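Local coordinates for putative sugar binding protein (Salmonella enterica subsp. enterica serovar Typhimurium, PDB 3KNZ) that probably binds carbohydrate derivatives through SIS domains related to those of glutamine-fructose-6-phosphate transaminase, although its exact role is unknown, at residues A[260-265]-A[287-292]; A[299-304]-A[310-315]; A[127-132]-A[137-142]; A[91-96]-A[118-123]. One frame throughout, in Å; residues are numbered along the deposited sequence.

Interaction 1: A[260-265]-A[287-292]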
loop_
_atom_site.group_PDB
_atom_site.type_symbol
_atom_site.label_atom_id
_atom_site.label_comp_id
_atom_site.label_asym_id
_atom_site.label_seq_id
_atom_site.Cartn_x
_atom_site.Cartn_y
_atom_site.Cartn_z
ATOM N N GLU A 260 0.102 6.883 11.216
ATOM C CA GLU A 260 -0.679 5.684 10.964
ATOM C C GLU A 260 -0.481 4.756 12.158
ATOM O O GLU A 260 -1.425 4.120 12.630
ATOM C CB GLU A 260 -0.229 4.998 9.674
ATOM C CG GLU A 260 -0.521 5.806 8.442
ATOM C CD GLU A 260 -1.987 6.099 8.305
ATOM O OE1 GLU A 260 -2.777 5.136 8.295
ATOM O OE2 GLU A 260 -2.350 7.289 8.199
ATOM N N PHE A 261 0.760 4.708 12.643
ATOM C CA PHE A 261 1.137 3.897 13.785
ATOM C C PHE A 261 0.375 4.321 15.040
ATOM O O PHE A 261 -0.214 3.484 15.718
ATOM C CB PHE A 261 2.643 3.978 14.015
ATOM C CG PHE A 261 3.119 3.135 15.147
ATOM C CD1 PHE A 261 3.247 1.769 15.000
ATOM C CD2 PHE A 261 3.438 3.704 16.360
ATOM C CE1 PHE A 261 3.683 0.985 16.042
ATOM C CE2 PHE A 261 3.873 2.928 17.398
ATOM C CZ PHE A 261 3.995 1.561 17.237
ATOM N N ILE A 262 0.382 5.613 15.351
ATOM C CA ILE A 262 -0.361 6.101 16.505
ATOM C C ILE A 262 -1.850 5.761 16.363
ATOM O O ILE A 262 -2.482 5.246 17.292
ATOM C CB ILE A 262 -0.238 7.630 16.656
ATOM C CG1 ILE A 262 1.199 8.030 17.012
ATOM C CG2 ILE A 262 -1.203 8.135 17.718
ATOM C CD1 ILE A 262 1.736 7.380 18.267
ATOM N N HIS A 263 -2.393 6.036 15.181
ATOM C CA HIS A 263 -3.805 5.825 14.914
ATOM C C HIS A 263 -4.254 4.355 15.042
ATOM O O HIS A 263 -5.394 4.093 15.433
ATOM C CB HIS A 263 -4.152 6.399 13.540
ATOM C CG HIS A 263 -5.615 6.376 13.227
ATOM N ND1 HIS A 263 -6.154 5.575 12.242
ATOM C CD2 HIS A 263 -6.656 7.037 13.785
ATOM C CE1 HIS A 263 -7.461 5.757 12.195
ATOM N NE2 HIS A 263 -7.791 6.636 13.124
ATOM N N GLY A 264 -3.366 3.407 14.734
ATOM C CA GLY A 264 -3.689 1.978 14.859
ATOM C C GLY A 264 -2.785 1.247 15.846
ATOM O O GLY A 264 -2.512 0.057 15.674
ATOM N N ILE A 265 -2.364 1.950 16.899
ATOM C CA ILE A 265 -1.403 1.432 17.891
ATOM C C ILE A 265 -1.752 0.064 18.509
ATOM O O ILE A 265 -0.925 -0.847 18.504
ATOM C CB ILE A 265 -1.119 2.500 19.026
ATOM C CG1 ILE A 265 0.097 2.123 19.889
ATOM C CG2 ILE A 265 -2.350 2.734 19.909
ATOM C CD1 ILE A 265 1.421 2.307 19.208
ATOM N N ASP A 287 8.615 12.238 20.511
ATOM C CA ASP A 287 9.148 12.180 21.871
ATOM C C ASP A 287 8.072 11.743 22.839
ATOM O O ASP A 287 8.321 10.945 23.731
ATOM C CB ASP A 287 9.683 13.542 22.316
ATOM C CG ASP A 287 11.025 13.871 21.713
ATOM O OD1 ASP A 287 11.679 12.964 21.145
ATOM O OD2 ASP A 287 11.432 15.043 21.829
ATOM N N ARG A 288 6.877 12.286 22.664
ATOM C CA ARG A 288 5.757 11.946 23.511
ATOM C C ARG A 288 5.473 10.447 23.399
ATOM O O ARG A 288 5.299 9.766 24.404
ATOM C CB ARG A 288 4.527 12.741 23.083
ATOM C CG ARG A 288 3.334 12.633 24.020
ATOM C CD ARG A 288 3.433 13.622 25.167
ATOM N NE ARG A 288 2.302 13.483 26.084
ATOM C CZ ARG A 288 2.365 12.949 27.304
ATOM N NH1 ARG A 288 3.523 12.525 27.807
ATOM N NH2 ARG A 288 1.263 12.865 28.040
ATOM N N LEU A 289 5.429 9.927 22.180
ATOM C CA LEU A 289 5.157 8.510 22.006
ATOM C C LEU A 289 6.219 7.664 22.687
ATOM O O LEU A 289 5.895 6.667 23.336
ATOM C CB LEU A 289 5.069 8.112 20.525
ATOM C CG LEU A 289 4.699 6.626 20.321
ATOM C CD1 LEU A 289 3.315 6.315 20.899
ATOM C CD2 LEU A 289 4.738 6.218 18.871
ATOM N N ALA A 290 7.482 8.050 22.520
ATOM C CA ALA A 290 8.597 7.312 23.104
ATOM C C ALA A 290 8.514 7.350 24.622
ATOM O O ALA A 290 8.771 6.349 25.279
ATOM C CB ALA A 290 9.938 7.865 22.613
ATOM N N GLN A 291 8.153 8.498 25.186
ATOM C CA GLN A 291 8.018 8.599 26.632
ATOM C C GLN A 291 6.879 7.688 27.090
ATOM O O GLN A 291 7.059 6.881 27.997
ATOM C CB GLN A 291 7.768 10.045 27.080
ATOM C CG GLN A 291 8.959 10.979 26.915
ATOM N N ILE A 292 5.719 7.805 26.446
ATOM C CA ILE A 292 4.552 6.990 26.801
ATOM C C ILE A 292 4.840 5.491 26.703
ATOM O O ILE A 292 4.568 4.746 27.642
ATOM C CB ILE A 292 3.315 7.332 25.934
ATOM C CG1 ILE A 292 2.793 8.732 26.260
ATOM C CG2 ILE A 292 2.202 6.323 26.166
ATOM C CD1 ILE A 292 1.633 9.157 25.378
#

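Interaction 2: A[299-304]-A[310-315]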
loop_
_atom_site.group_PDB
_atom_site.type_symbol
_atom_site.label_atom_id
_atom_site.label_comp_id
_atom_site.label_asym_id
_atom_site.label_seq_id
_atom_site.Cartn_x
_atom_site.Cartn_y
_atom_site.Cartn_z
ATOM N N SER A 299 12.120 -1.767 25.642
ATOM C CA SER A 299 12.539 -2.072 24.272
ATOM C C SER A 299 12.204 -0.979 23.264
ATOM O O SER A 299 11.516 -1.223 22.273
ATOM C CB SER A 299 11.934 -3.397 23.806
ATOM O OG SER A 299 12.387 -4.465 24.616
ATOM N N ILE A 300 12.715 0.222 23.512
ATOM C CA ILE A 300 12.524 1.345 22.599
ATOM C C ILE A 300 13.898 1.805 22.125
ATOM O O ILE A 300 14.769 2.079 22.939
ATOM C CB ILE A 300 11.738 2.472 23.276
ATOM C CG1 ILE A 300 10.305 1.987 23.516
ATOM C CG2 ILE A 300 11.743 3.717 22.418
ATOM C CD1 ILE A 300 9.466 2.920 24.341
ATOM N N TYR A 301 14.082 1.849 20.803
ATOM C CA TYR A 301 15.360 2.207 20.179
ATOM C C TYR A 301 15.159 3.329 19.166
ATOM O O TYR A 301 14.492 3.141 18.153
ATOM C CB TYR A 301 15.945 0.986 19.464
ATOM C CG TYR A 301 16.070 -0.238 20.342
ATOM C CD1 TYR A 301 14.984 -1.088 20.539
ATOM C CD2 TYR A 301 17.268 -0.545 20.975
ATOM C CE1 TYR A 301 15.090 -2.199 21.343
ATOM C CE2 TYR A 301 17.382 -1.653 21.777
ATOM C CZ TYR A 301 16.294 -2.477 21.958
ATOM O OH TYR A 301 16.412 -3.590 22.753
ATOM N N ARG A 302 15.753 4.485 19.433
ATOM C CA ARG A 302 15.601 5.651 18.575
ATOM C C ARG A 302 16.881 5.945 17.801
ATOM O O ARG A 302 17.976 5.863 18.340
ATOM C CB ARG A 302 15.161 6.855 19.424
ATOM C CG ARG A 302 13.747 6.689 19.998
ATOM C CD ARG A 302 13.423 7.660 21.129
ATOM N NE ARG A 302 13.362 9.063 20.715
ATOM C CZ ARG A 302 12.288 9.665 20.214
ATOM N NH1 ARG A 302 11.168 8.990 20.034
ATOM N NH2 ARG A 302 12.328 10.939 19.876
ATOM N N ILE A 303 16.724 6.277 16.524
ATOM C CA ILE A 303 17.844 6.552 15.638
ATOM C C ILE A 303 17.755 7.963 15.097
ATOM O O ILE A 303 16.809 8.306 14.404
ATOM C CB ILE A 303 17.836 5.599 14.434
ATOM C CG1 ILE A 303 17.954 4.139 14.896
ATOM C CG2 ILE A 303 18.967 5.954 13.477
ATOM C CD1 ILE A 303 17.614 3.120 13.809
ATOM N N GLY A 304 18.751 8.783 15.408
ATOM C CA GLY A 304 18.770 10.162 14.929
ATOM C C GLY A 304 19.973 10.924 15.435
ATOM O O GLY A 304 20.740 10.401 16.237
ATOM N N ASN A 310 21.530 7.197 25.439
ATOM C CA ASN A 310 21.526 6.045 26.344
ATOM C C ASN A 310 22.126 4.901 25.538
ATOM O O ASN A 310 22.494 5.095 24.375
ATOM C CB ASN A 310 20.114 5.695 26.809
ATOM C CG ASN A 310 19.177 5.343 25.655
ATOM O OD1 ASN A 310 19.592 5.214 24.502
ATOM N ND2 ASN A 310 17.901 5.187 25.969
ATOM N N GLY A 311 22.217 3.709 26.107
ATOM C CA GLY A 311 22.811 2.597 25.361
ATOM C C GLY A 311 21.965 2.119 24.190
ATOM O O GLY A 311 22.484 1.680 23.161
ATOM N N LEU A 312 20.652 2.237 24.347
ATOM C CA LEU A 312 19.689 1.750 23.365
ATOM C C LEU A 312 19.690 2.484 22.021
ATOM O O LEU A 312 19.676 1.853 20.964
ATOM C CB LEU A 312 18.284 1.831 23.968
ATOM C CG LEU A 312 18.085 1.133 25.317
ATOM C CD1 LEU A 312 16.690 1.439 25.859
ATOM C CD2 LEU A 312 18.325 -0.371 25.208
ATOM N N ASN A 313 19.695 3.812 22.064
ATOM C CA ASN A 313 19.605 4.619 20.848
ATOM C C ASN A 313 20.874 4.668 20.020
ATOM O O ASN A 313 21.957 4.343 20.503
ATOM C CB ASN A 313 19.230 6.055 21.203
ATOM C CG ASN A 313 17.903 6.155 21.888
ATOM O OD1 ASN A 313 17.094 5.234 21.839
ATOM N ND2 ASN A 313 17.665 7.281 22.545
ATOM N N LEU A 314 20.715 5.071 18.761
ATOM C CA LEU A 314 21.835 5.285 17.855
ATOM C C LEU A 314 21.940 6.770 17.593
ATOM O O LEU A 314 21.382 7.279 16.620
ATOM C CB LEU A 314 21.668 4.530 16.527
ATOM C CG LEU A 314 22.693 4.885 15.428
ATOM C CD1 LEU A 314 24.126 4.958 15.979
ATOM C CD2 LEU A 314 22.604 3.925 14.229
ATOM N N ASN A 315 22.615 7.472 18.497
ATOM C CA ASN A 315 22.853 8.888 18.306
ATOM C C ASN A 315 24.058 9.006 17.382
ATOM O O ASN A 315 25.152 8.563 17.714
ATOM C CB ASN A 315 23.090 9.588 19.634
ATOM C CG ASN A 315 23.364 11.062 19.467
ATOM O OD1 ASN A 315 24.366 11.450 18.873
ATOM N ND2 ASN A 315 22.483 11.896 20.014
HETATM O O HOH W 1 15.677 4.523 24.002
#

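Interaction 3: A[127-132]-A[137-142]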
loop_
_atom_site.group_PDB
_atom_site.type_symbol
_atom_site.label_atom_id
_atom_site.label_comp_id
_atom_site.label_asym_id
_atom_site.label_seq_id
_atom_site.Cartn_x
_atom_site.Cartn_y
_atom_site.Cartn_z
ATOM N N THR A 127 6.982 2.430 -21.923
ATOM C CA THR A 127 7.475 1.587 -20.848
ATOM C C THR A 127 8.987 1.675 -20.696
ATOM O O THR A 127 9.703 1.971 -21.650
ATOM C CB THR A 127 7.108 0.119 -21.075
ATOM O OG1 THR A 127 7.627 -0.306 -22.345
ATOM C CG2 THR A 127 5.598 -0.070 -21.033
ATOM N N ALA A 128 9.457 1.415 -19.481
ATOM C CA ALA A 128 10.882 1.404 -19.169
ATOM C C ALA A 128 11.134 0.303 -18.155
ATOM O O ALA A 128 10.241 -0.070 -17.405
ATOM C CB ALA A 128 11.321 2.738 -18.609
ATOM N N SER A 129 12.350 -0.220 -18.127
ATOM C CA SER A 129 12.666 -1.285 -17.198
ATOM C C SER A 129 13.838 -0.898 -16.323
ATOM O O SER A 129 14.766 -0.239 -16.778
ATOM C CB SER A 129 12.995 -2.570 -17.955
ATOM O OG SER A 129 14.124 -2.392 -18.794
HETATM N N MSE A 130 13.768 -1.295 -15.057
HETATM C CA MSE A 130 14.853 -1.071 -14.105
HETATM C C MSE A 130 15.137 -2.354 -13.361
HETATM O O MSE A 130 14.641 -2.560 -12.252
HETATM C CB MSE A 130 14.542 0.042 -13.103
HETATM C CG MSE A 130 14.617 1.428 -13.693
HETATM SE SE MSE A 130 14.685 2.794 -12.325
HETATM C CE MSE A 130 14.643 4.352 -13.497
ATOM N N ALA A 131 15.928 -3.219 -13.991
ATOM C CA ALA A 131 16.317 -4.492 -13.401
ATOM C C ALA A 131 17.734 -4.379 -12.850
ATOM O O ALA A 131 18.449 -3.424 -13.148
ATOM C CB ALA A 131 16.240 -5.603 -14.442
ATOM N N GLY A 132 18.138 -5.350 -12.045
ATOM C CA GLY A 132 19.486 -5.354 -11.491
ATOM C C GLY A 132 20.448 -6.151 -12.358
ATOM O O GLY A 132 21.647 -6.181 -12.092
ATOM N N THR A 137 14.341 -10.237 -17.733
ATOM C CA THR A 137 13.061 -10.647 -18.315
ATOM C C THR A 137 12.120 -9.473 -18.614
ATOM O O THR A 137 11.404 -9.489 -19.615
ATOM C CB THR A 137 12.336 -11.669 -17.412
ATOM O OG1 THR A 137 13.163 -12.828 -17.235
ATOM C CG2 THR A 137 11.018 -12.092 -18.028
ATOM N N ILE A 138 12.123 -8.450 -17.767
ATOM C CA ILE A 138 11.246 -7.296 -17.980
ATOM C C ILE A 138 11.708 -6.380 -19.133
ATOM O O ILE A 138 10.942 -5.538 -19.602
ATOM C CB ILE A 138 11.030 -6.481 -16.669
ATOM C CG1 ILE A 138 12.364 -6.007 -16.088
ATOM C CG2 ILE A 138 10.285 -7.319 -15.641
ATOM C CD1 ILE A 138 12.230 -5.134 -14.847
ATOM N N ASP A 139 12.943 -6.550 -19.601
ATOM C CA ASP A 139 13.445 -5.765 -20.747
ATOM C C ASP A 139 12.614 -6.046 -22.004
ATOM O O ASP A 139 12.547 -5.222 -22.907
ATOM C CB ASP A 139 14.930 -6.066 -21.032
ATOM C CG ASP A 139 15.851 -5.614 -19.899
ATOM O OD1 ASP A 139 15.395 -4.831 -19.037
ATOM O OD2 ASP A 139 17.029 -6.036 -19.872
ATOM N N ARG A 140 11.996 -7.224 -22.043
ATOM C CA ARG A 140 11.140 -7.654 -23.149
ATOM C C ARG A 140 9.983 -6.721 -23.464
ATOM O O ARG A 140 9.504 -6.680 -24.593
ATOM C CB ARG A 140 10.502 -9.000 -22.821
ATOM C CG ARG A 140 11.386 -10.223 -22.953
ATOM C CD ARG A 140 10.461 -11.423 -23.047
ATOM N NE ARG A 140 9.494 -11.201 -24.126
ATOM C CZ ARG A 140 8.334 -11.838 -24.261
ATOM N NH1 ARG A 140 7.957 -12.755 -23.379
ATOM N NH2 ARG A 140 7.539 -11.542 -25.281
ATOM N N ALA A 141 9.496 -6.017 -22.455
ATOM C CA ALA A 141 8.364 -5.140 -22.635
ATOM C C ALA A 141 8.772 -3.709 -22.379
ATOM O O ALA A 141 7.940 -2.882 -22.014
ATOM C CB ALA A 141 7.260 -5.544 -21.684
ATOM N N ALA A 142 10.047 -3.412 -22.581
ATOM C CA ALA A 142 10.568 -2.086 -22.296
ATOM C C ALA A 142 10.955 -1.304 -23.544
ATOM O O ALA A 142 11.751 -1.770 -24.355
ATOM C CB ALA A 142 11.770 -2.205 -21.379
#

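Interaction 4: A[91-96]-A[118-123]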
loop_
_atom_site.group_PDB
_atom_site.type_symbol
_atom_site.label_atom_id
_atom_site.label_comp_id
_atom_site.label_asym_id
_atom_site.label_seq_id
_atom_site.Cartn_x
_atom_site.Cartn_y
_atom_site.Cartn_z
ATOM N N GLU A 91 -8.386 -1.357 -17.100
ATOM C CA GLU A 91 -9.295 -0.242 -16.918
ATOM C C GLU A 91 -8.568 0.964 -16.306
ATOM O O GLU A 91 -8.888 2.106 -16.622
ATOM C CB GLU A 91 -10.510 -0.699 -16.106
ATOM C CG GLU A 91 -11.793 0.032 -16.450
ATOM C CD GLU A 91 -13.014 -0.842 -16.260
ATOM O OE1 GLU A 91 -12.847 -2.027 -15.911
ATOM O OE2 GLU A 91 -14.140 -0.353 -16.479
ATOM N N THR A 92 -7.573 0.702 -15.463
ATOM C CA THR A 92 -6.796 1.775 -14.865
ATOM C C THR A 92 -5.874 2.391 -15.906
ATOM O O THR A 92 -5.682 3.599 -15.926
ATOM C CB THR A 92 -5.939 1.290 -13.695
ATOM O OG1 THR A 92 -6.786 0.804 -12.646
ATOM C CG2 THR A 92 -5.063 2.434 -13.158
ATOM N N LEU A 93 -5.303 1.551 -16.767
ATOM C CA LEU A 93 -4.417 2.013 -17.842
ATOM C C LEU A 93 -5.198 2.723 -18.951
ATOM O O LEU A 93 -4.642 3.552 -19.681
ATOM C CB LEU A 93 -3.633 0.836 -18.426
ATOM C CG LEU A 93 -2.575 0.227 -17.507
ATOM C CD1 LEU A 93 -2.078 -1.102 -18.040
ATOM C CD2 LEU A 93 -1.427 1.206 -17.335
ATOM N N ALA A 94 -6.481 2.383 -19.080
ATOM C CA ALA A 94 -7.353 3.007 -20.078
ATOM C C ALA A 94 -7.770 4.415 -19.629
ATOM O O ALA A 94 -7.861 5.319 -20.447
ATOM C CB ALA A 94 -8.581 2.140 -20.334
ATOM N N ARG A 95 -8.008 4.590 -18.330
ATOM C CA ARG A 95 -8.418 5.880 -17.759
ATOM C C ARG A 95 -7.261 6.862 -17.639
ATOM O O ARG A 95 -7.447 8.070 -17.776
ATOM C CB ARG A 95 -8.968 5.667 -16.344
ATOM C CG ARG A 95 -10.282 4.910 -16.258
ATOM C CD ARG A 95 -11.482 5.834 -16.200
ATOM N NE ARG A 95 -11.605 6.741 -17.338
ATOM C CZ ARG A 95 -12.255 6.451 -18.460
ATOM N NH1 ARG A 95 -12.817 5.258 -18.624
ATOM N NH2 ARG A 95 -12.331 7.354 -19.428
ATOM N N SER A 96 -6.072 6.339 -17.362
ATOM C CA SER A 96 -4.898 7.166 -17.129
ATOM C C SER A 96 -4.438 7.950 -18.347
ATOM O O SER A 96 -4.603 7.519 -19.496
ATOM C CB SER A 96 -3.743 6.293 -16.643
ATOM O OG SER A 96 -2.566 7.058 -16.419
ATOM N N GLU A 118 3.430 -4.994 -20.226
ATOM C CA GLU A 118 2.798 -5.385 -21.485
ATOM C C GLU A 118 1.392 -4.798 -21.576
ATOM O O GLU A 118 0.947 -4.416 -22.657
ATOM C CB GLU A 118 2.796 -6.911 -21.671
ATOM C CG GLU A 118 4.163 -7.466 -22.053
ATOM C CD GLU A 118 4.250 -8.989 -22.002
ATOM O OE1 GLU A 118 3.326 -9.640 -21.465
ATOM O OE2 GLU A 118 5.264 -9.539 -22.490
ATOM N N ARG A 119 0.699 -4.692 -20.448
ATOM C CA ARG A 119 -0.635 -4.106 -20.474
ATOM C C ARG A 119 -0.568 -2.615 -20.769
ATOM O O ARG A 119 -1.396 -2.093 -21.518
ATOM C CB ARG A 119 -1.390 -4.364 -19.174
ATOM C CG ARG A 119 -1.823 -5.815 -18.998
ATOM C CD ARG A 119 -2.795 -5.978 -17.833
ATOM N NE ARG A 119 -2.251 -5.476 -16.572
ATOM C CZ ARG A 119 -1.514 -6.193 -15.723
ATOM N NH1 ARG A 119 -1.214 -7.458 -15.985
ATOM N NH2 ARG A 119 -1.069 -5.637 -14.602
ATOM N N ALA A 120 0.420 -1.939 -20.192
ATOM C CA ALA A 120 0.587 -0.507 -20.409
ATOM C C ALA A 120 0.979 -0.243 -21.856
ATOM O O ALA A 120 0.507 0.706 -22.488
ATOM C CB ALA A 120 1.639 0.060 -19.466
ATOM N N ARG A 121 1.827 -1.109 -22.388
ATOM C CA ARG A 121 2.317 -0.939 -23.738
ATOM C C ARG A 121 1.195 -1.122 -24.765
ATOM O O ARG A 121 1.114 -0.383 -25.743
ATOM C CB ARG A 121 3.457 -1.927 -23.996
ATOM C CG ARG A 121 4.481 -1.447 -25.002
ATOM C CD ARG A 121 5.555 -2.483 -25.187
ATOM N NE ARG A 121 6.758 -1.924 -25.786
ATOM C CZ ARG A 121 7.846 -2.635 -26.054
ATOM N NH1 ARG A 121 7.873 -3.934 -25.790
ATOM N NH2 ARG A 121 8.909 -2.054 -26.594
ATOM N N ASN A 122 0.316 -2.090 -24.529
ATOM C CA ASN A 122 -0.765 -2.381 -25.467
ATOM C C ASN A 122 -1.773 -1.256 -25.615
ATOM O O ASN A 122 -2.533 -1.222 -26.582
ATOM C CB ASN A 122 -1.484 -3.675 -25.073
ATOM C CG ASN A 122 -0.585 -4.906 -25.182
ATOM O OD1 ASN A 122 0.431 -4.897 -25.893
ATOM N ND2 ASN A 122 -0.959 -5.975 -24.477
ATOM N N VAL A 123 -1.773 -0.330 -24.666
ATOM C CA VAL A 123 -2.705 0.786 -24.692
ATOM C C VAL A 123 -2.041 2.108 -25.109
ATOM O O VAL A 123 -2.716 3.126 -25.251
ATOM C CB VAL A 123 -3.418 0.916 -23.337
ATOM C CG1 VAL A 123 -4.070 2.258 -23.194
ATOM C CG2 VAL A 123 -4.437 -0.194 -23.191
#

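Interaction 1: A[260-265]-A[287-292]
Leu289 turns toward helix 258-263 and meets Ile262 and Phe261 with the fork of its side chain. The Ile262 methyl CD1 sits over that fork, near both leucine methyls: 3.2 Å from Leu289 CD1 and 3.3 Å from Leu289 CD2, spacings so short that their exact values are doubtful. The same methyl lies 3.7 Å from Leu289 CG. Leu289 CD2 also comes to the edge of the Phe261 ring, close to the ring plane, and meets CE2 of Phe261 at 3.7 Å.

The torsions explain these directions. Leu289 carries CG opposite its own nitrogen (chi1 -177°), which extends the side chain across the gap between segments whose nearest CA atoms, those of Ile262 and Leu289, stand 8.2 Å apart. Phe261 is extended in the same way, but the two side chains cross at about a right angle. The CB of Ile262 does not aim at the partner helix; its second torsion (chi2 -57°) folds CD1 round, so that isoleucine and leucine end tip to tip.

A broad apolar ring suits Phe261, since it can meet Leu289 at its edge while also covering Tyr256 and Leu275. Helix 258-263 follows strand 253-257 and helix 284-296 precedes strand 300-304 of the second parallel sheet, consistent with an SIS-type alpha/beta fold. Elsewhere on the first helix, Glu260 OE1 hydrogen-bonds to Ser58 of the second subunit. No hydrogen bond joins the two segments: the contact is wholly aliphatic and aromatic, so it depends on shape and on the exclusion of water.

Interaction 2: A[299-304]-A[310-315]
Asn313 uses its side chain where a strand would use its backbone: OD1 accepts a hydrogen bond from the backbone N of Arg302 at 2.9 Å. The donor lies above the amide carbonyl plane, 51° out of it, so the bond is not made along a lone pair. One step on, parallel pairing takes over, with Leu314 N giving to Arg302 O at 2.9 Å and Gly304 N to Leu314 O at 3.3 Å. Leu312 O sits at the edge of the Tyr301 ring, in its plane, 3.4 Å from CD2 of Tyr301, and the Leu312 methyl CD2 touches CE2 of that ring.

The second shell fixes the asparagine. Asn310 OD1 accepts from Asn313 N at 2.8 Å, an Asx motif that turns the chain into the strand. A water donates to Ile300 O at 2.8 Å and to Asn313 OD1 at 2.7 Å, and accepts from Asn310 ND2. OD1 of Asn313 thus receives two donors, and its ND2 is held by Glu308 O. Asparagine suits both positions because one short side chain gives and accepts. The Arg302 guanidinium turns to Asp287 and Asp279.

Strand 314-315 ends, within this chain, the five-stranded parallel sheet of what is probably a second SIS-like unit, and strand 300-304 lies between it and 273-278. Ile303 and Leu314 share the face packed on Trp212 of helix 185-215, and Tyr301 reaches helix 217-221.

Interaction 3: A[127-132]-A[137-142]
Thr127 and Ser129 both turn their hydroxyls into the crowded position between backbone N and carbonyl carbon (chi1 57° and 61°), which aims OG1 and OG from the strand at segment 137-142. Thr127 OG1 donates to Ala141 O at 2.6 Å, a little tilted from that carbonyl's plane. Ser129 OG donates to Asp139 OD1 at 2.8 Å, arriving on the anti side of the carboxylate and 30° out of its plane. The aspartate can present OD1 because its CG lies beside its own nitrogen, which brings the carboxylate back to the strand; its other oxygen, OD2, is bonded by Ala136 N, so the group is held at both ends.

Apolar atoms fill in around these bonds. Ala142 CB rests 3.5 Å from Ser129 OG, and Ile138 reaches CD1 to within 4.1 Å of Ala131 CB while its CG1 lies 4.0 Å from Ser129 CB. Small residues suit the strand here, since the 3-10 turn lies close upon it. Behind the turn, Ala141 and Ala142 pack on helix 111-122.

Thr127, Ser129 and Ala131 face the turn, whereas Ala128 and the selenomethionine Met130 point away, Met130 onto helix 161-179. A compact turn that leaves one parallel strand and leads into the next, here from 126-131 to the edge strand 144-145, belongs to the alpha-beta-alpha sandwich of the SIS domain; it lies against one face of the sheet, beside helix 111-122.

Interaction 4: A[91-96]-A[118-123]
Leu93 is the residue of helix 90-95 that reaches into helix 111-122, against the backbone of Arg119 and Ala120. Its CB leaves the main chain toward the partner helix, and CG, set beside the leucine's own nitrogen (chi1 -69°), carries the fork forward without itself coming into close contact. The two methyls do the touching. CD1 settles on the peptide link of the other helix, 3.4 Å from Ala120 N and 3.5 Å from Arg119 C, and also lies 3.5 Å from Arg119 CB. CD2 takes the neighbouring position, 3.9 Å from Ala120 CB and 4.1 Å from Ala120 CA. Alanine suits this place because its single methyl lets the leucine approach the helix backbone, and the CA atoms of Leu93 and Ala120 come within 6.2 Å.

In the SIS fold, helices such as these connect successive strands of a parallel sheet: helix 90-95 leads from strand 80-83 to strand 99-105, and helix 111-122 from there to strand 126-131.

At the leucine's backbone, Val123 extends CG1 opposite its own nitrogen and brings it into van der Waals contact with Leu93 O at 3.8 Å; the hydrogen-bond partner of that oxygen is His125 NE2. Of the Arg119 side chain, CB alone touches Leu93, and NE turns to Leu88 O. On another side of helix 90-95, Glu91 forms a salt bridge with Arg74 of the second subunit.

Interactions 1 and 4 hold matching elements in two sheets of the same strand order: the helix after an edge strand meets the helix that precedes the fourth strand. Both are apolar, lack hydrogen bonds across the segments and have helices touching the second subunit, but interaction 1 is buried and interaction 4 only partly so. Interactions 2 and 3, both buried, secure the way from the fourth strand toward the fifth and use polar bonds, through backbone pairing, an asparagine side chain and a water in one and hydroxyls in the other. Interactions 1 and 2 meet through Asp287 and Arg302; Glu118 and Arg121 pack interaction 4 against interaction 3. The two pairs stand about 40 Å apart or more, centre to centre.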